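PDB 3S5W: L-ornithine 5-monooxygenase from Pseudomonas aeruginosa, which hydroxylates the side-chain nitrogen of L-ornithine with FAD, NADPH and oxygen, the first step in making the hydroxamate siderophore pyoverdin. Local coordinates for residues L184-G189 against R381-P386. Residues are numbered along the deposited sequence; the frame is centred on the assembly and turned at random.
Sequences LVVSPG and RQLLEP. With FAD (flavin-adenine dinucleotide), chain C.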
loop_
_atom_site.group_PDB
_atom_site.type_symbol
_atom_site.label_atom_id
_atom_site.label_comp_id
_atom_site.label_asym_id
_atom_site.label_seq_id
_atom_site.Cartn_x
_atom_site.Cartn_y
_atom_site.Cartn_z
ATOM N N LEU A 184 5.561 -10.236 -17.783
ATOM C CA LEU A 184 4.961 -10.242 -16.463
ATOM C C LEU A 184 5.109 -8.874 -15.807
ATOM O O LEU A 184 6.167 -8.252 -15.902
ATOM C CB LEU A 184 5.670 -11.262 -15.572
ATOM C CG LEU A 184 5.137 -11.553 -14.163
ATOM C CD1 LEU A 184 3.794 -12.304 -14.150
ATOM C CD2 LEU A 184 6.185 -12.348 -13.402
ATOM N N VAL A 185 4.057 -8.437 -15.112
ATOM C CA VAL A 185 4.193 -7.234 -14.266
ATOM C C VAL A 185 3.783 -7.593 -12.826
ATOM O O VAL A 185 2.703 -8.095 -12.593
ATOM C CB VAL A 185 3.489 -5.981 -14.877
ATOM C CG1 VAL A 185 1.989 -6.209 -15.050
ATOM C CG2 VAL A 185 3.739 -4.717 -14.012
ATOM N N VAL A 186 4.699 -7.398 -11.888
ATOM C CA VAL A 186 4.498 -7.812 -10.500
ATOM C C VAL A 186 4.148 -6.584 -9.637
ATOM O O VAL A 186 5.021 -5.771 -9.361
ATOM C CB VAL A 186 5.758 -8.517 -9.935
ATOM C CG1 VAL A 186 5.539 -8.923 -8.503
ATOM C CG2 VAL A 186 6.079 -9.797 -10.766
ATOM N N SER A 187 2.887 -6.479 -9.224
ATOM C CA SER A 187 2.395 -5.316 -8.431
ATOM C C SER A 187 1.533 -5.739 -7.241
ATOM O O SER A 187 0.350 -5.391 -7.170
ATOM C CB SER A 187 1.588 -4.401 -9.350
ATOM O OG SER A 187 2.320 -4.117 -10.527
ATOM N N PRO A 188 2.100 -6.546 -6.318
ATOM C CA PRO A 188 1.279 -7.156 -5.273
ATOM C C PRO A 188 1.123 -6.332 -3.986
ATOM O O PRO A 188 0.483 -6.790 -3.041
ATOM C CB PRO A 188 2.032 -8.464 -4.963
ATOM C CG PRO A 188 3.489 -8.041 -5.111
ATOM C CD PRO A 188 3.488 -7.065 -6.290
ATOM N N GLY A 189 1.716 -5.138 -3.949
ATOM C CA GLY A 189 1.606 -4.267 -2.786
ATOM C C GLY A 189 2.561 -4.710 -1.696
ATOM O O GLY A 189 3.369 -5.617 -1.921
ATOM N N ARG A 381 9.766 -13.627 -1.893
ATOM C CA ARG A 381 10.399 -14.003 -3.111
ATOM C C ARG A 381 10.127 -15.458 -3.467
ATOM O O ARG A 381 10.763 -15.968 -4.333
ATOM C CB ARG A 381 11.898 -13.654 -3.146
ATOM C CG ARG A 381 12.345 -12.507 -2.267
ATOM C CD ARG A 381 12.661 -11.239 -3.069
ATOM N NE ARG A 381 13.151 -11.491 -4.418
ATOM C CZ ARG A 381 14.099 -10.784 -5.034
ATOM N NH1 ARG A 381 14.686 -9.774 -4.432
ATOM N NH2 ARG A 381 14.448 -11.075 -6.271
ATOM N N GLN A 382 9.156 -16.103 -2.838
ATOM C CA GLN A 382 8.762 -17.421 -3.320
ATOM C C GLN A 382 8.148 -17.282 -4.706
ATOM O O GLN A 382 8.340 -18.102 -5.569
ATOM C CB GLN A 382 7.789 -18.107 -2.388
ATOM C CG GLN A 382 7.908 -19.591 -2.448
ATOM C CD GLN A 382 9.244 -20.109 -1.913
ATOM O OE1 GLN A 382 9.420 -20.237 -0.713
ATOM N NE2 GLN A 382 10.176 -20.406 -2.807
ATOM N N LEU A 383 7.414 -16.210 -4.894
ATOM C CA LEU A 383 6.863 -15.829 -6.184
ATOM C C LEU A 383 7.873 -15.903 -7.334
ATOM O O LEU A 383 7.657 -16.615 -8.306
ATOM C CB LEU A 383 6.287 -14.417 -6.075
ATOM C CG LEU A 383 5.381 -13.887 -7.180
ATOM C CD1 LEU A 383 4.373 -14.934 -7.593
ATOM C CD2 LEU A 383 4.679 -12.636 -6.663
ATOM N N LEU A 384 8.975 -15.170 -7.201
ATOM C CA LEU A 384 10.013 -15.123 -8.219
ATOM C C LEU A 384 11.153 -16.127 -8.011
ATOM O O LEU A 384 12.051 -16.217 -8.856
ATOM C CB LEU A 384 10.560 -13.697 -8.370
ATOM C CG LEU A 384 9.586 -12.632 -8.919
ATOM C CD1 LEU A 384 10.188 -11.227 -8.892
ATOM C CD2 LEU A 384 9.107 -12.968 -10.327
ATOM N N GLU A 385 11.096 -16.885 -6.911
ATOM C CA GLU A 385 12.117 -17.924 -6.589
ATOM C C GLU A 385 12.551 -18.812 -7.768
ATOM O O GLU A 385 13.745 -18.921 -8.002
ATOM C CB GLU A 385 11.716 -18.794 -5.377
ATOM C CG GLU A 385 12.828 -19.750 -4.864
ATOM C CD GLU A 385 13.850 -19.052 -3.953
ATOM O OE1 GLU A 385 13.439 -18.429 -2.946
ATOM O OE2 GLU A 385 15.068 -19.128 -4.232
ATOM N N PRO A 386 11.597 -19.425 -8.527
ATOM C CA PRO A 386 12.065 -20.263 -9.641
ATOM C C PRO A 386 12.824 -19.512 -10.740
ATOM O O PRO A 386 13.331 -20.145 -11.659
ATOM C CB PRO A 386 10.767 -20.855 -10.218
ATOM C CG PRO A 386 9.799 -20.803 -9.110
ATOM C CD PRO A 386 10.129 -19.513 -8.389
HETATM P PA FAD C . -2.011 -2.500 -3.811
HETATM O O1A FAD C . -1.523 -2.956 -2.488
HETATM O O2A FAD C . -3.088 -1.403 -3.774
HETATM O O5B FAD C . -2.622 -3.761 -4.635
HETATM C C5B FAD C . -1.924 -4.984 -4.642
HETATM C C4B FAD C . -2.947 -6.005 -5.108
HETATM O O4B FAD C . -2.277 -7.226 -5.265
HETATM C C3B FAD C . -4.013 -6.228 -4.039
HETATM O O3B FAD C . -5.293 -5.958 -4.575
HETATM C C2B FAD C . -3.854 -7.701 -3.639
HETATM O O2B FAD C . -5.105 -8.364 -3.502
HETATM C C1B FAD C . -3.130 -8.270 -4.821
HETATM N N9A FAD C . -2.230 -9.384 -4.540
HETATM C C8A FAD C . -1.212 -9.451 -3.593
HETATM N N7A FAD C . -0.586 -10.656 -3.750
HETATM C C5A FAD C . -1.178 -11.311 -4.785
HETATM C C6A FAD C . -0.940 -12.557 -5.364
HETATM N N6A FAD C . 0.177 -13.243 -5.072
HETATM N N1A FAD C . -1.748 -12.955 -6.427
HETATM C C2A FAD C . -2.756 -12.157 -6.930
HETATM N N3A FAD C . -2.994 -10.914 -6.355
HETATM C C4A FAD C . -2.211 -10.512 -5.298
HETATM N N1 FAD C . -1.141 6.131 -1.237
HETATM C C2 FAD C . -1.482 7.431 -1.586
HETATM O O2 FAD C . -0.928 7.982 -2.523
HETATM N N3 FAD C . -2.447 8.120 -0.882
HETATM C C4 FAD C . -3.110 7.541 0.172
HETATM O O4 FAD C . -4.004 8.184 0.748
HETATM C C4X FAD C . -2.760 6.229 0.544
HETATM N N5 FAD C . -3.396 5.621 1.617
HETATM C C5X FAD C . -3.043 4.335 1.990
HETATM C C6 FAD C . -3.694 3.734 3.078
HETATM C C7 FAD C . -3.362 2.446 3.477
HETATM C C7M FAD C . -4.097 1.869 4.661
HETATM C C8 FAD C . -2.355 1.766 2.802
HETATM C C8M FAD C . -1.946 0.370 3.176
HETATM C C9 FAD C . -1.703 2.351 1.722
HETATM C C9A FAD C . -2.050 3.637 1.287
HETATM N N10 FAD C . -1.404 4.245 0.203
HETATM C C10 FAD C . -1.751 5.544 -0.148
HETATM C "C1'" FAD C . -0.295 3.574 -0.547
HETATM C "C2'" FAD C . -0.752 2.423 -1.468
HETATM O "O2'" FAD C . 0.396 1.572 -1.542
HETATM C "C3'" FAD C . -1.094 2.971 -2.845
HETATM O "O3'" FAD C . -2.132 3.970 -2.784
HETATM C "C4'" FAD C . -1.599 1.856 -3.796
HETATM O "O4'" FAD C . -2.601 1.094 -3.134
HETATM C "C5'" FAD C . -0.482 0.958 -4.389
HETATM O "O5'" FAD C . -1.048 0.257 -5.480
HETATM P P FAD C . -0.543 -1.207 -5.948
HETATM O O1P FAD C . -1.519 -1.638 -7.015
HETATM O O2P FAD C . 0.907 -1.069 -6.326
HETATM O O3P FAD C . -0.703 -2.095 -4.632
#
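L384 leans its CD2 methyl toward L184 and V186, the two residues of strand 183-186 that look out at the loop of 381-386. From CB, which stays 6.4 Å from V186 CG2, the side chain extends toward the strand. CG is 4.9 Å from V186 CG2. CD1, anti to CA (chi2 174°), remains 4.7 Å from V186 CG2, beyond close contact. The other branch completes the contact: CD2 comes within 4.3 Å of L184 CD2 and 4.4 Å of V186 CG2, two methyls that already touch each other along the strand. L383 approaches separately, its CD2 meeting V186 CG1 at 4.2 Å. With CG1 anti to the backbone N (chi1 179°), V186 thus offers one methyl to each leucine. These are loose van der Waals contacts, purely apolar and largely buried. Just beyond V186 the chain leaves the strand and turns along the adenine and diphosphate of the FAD: P188 CB lies 3.6 Å from adenine N7A, and G189 CA is 3.4 Å from the phosphate oxygen O1A. Strand 183-186 runs parallel between strands 30-36 and 411-414 in the sheet of the FAD-binding domain. V185 turns to the other face, against N42 and L45 of helix 40-56, while L184 and L383 both touch I153 of strand 148-158; L383 also meets V150 of that strand, and L402, from a loop, packs on L384.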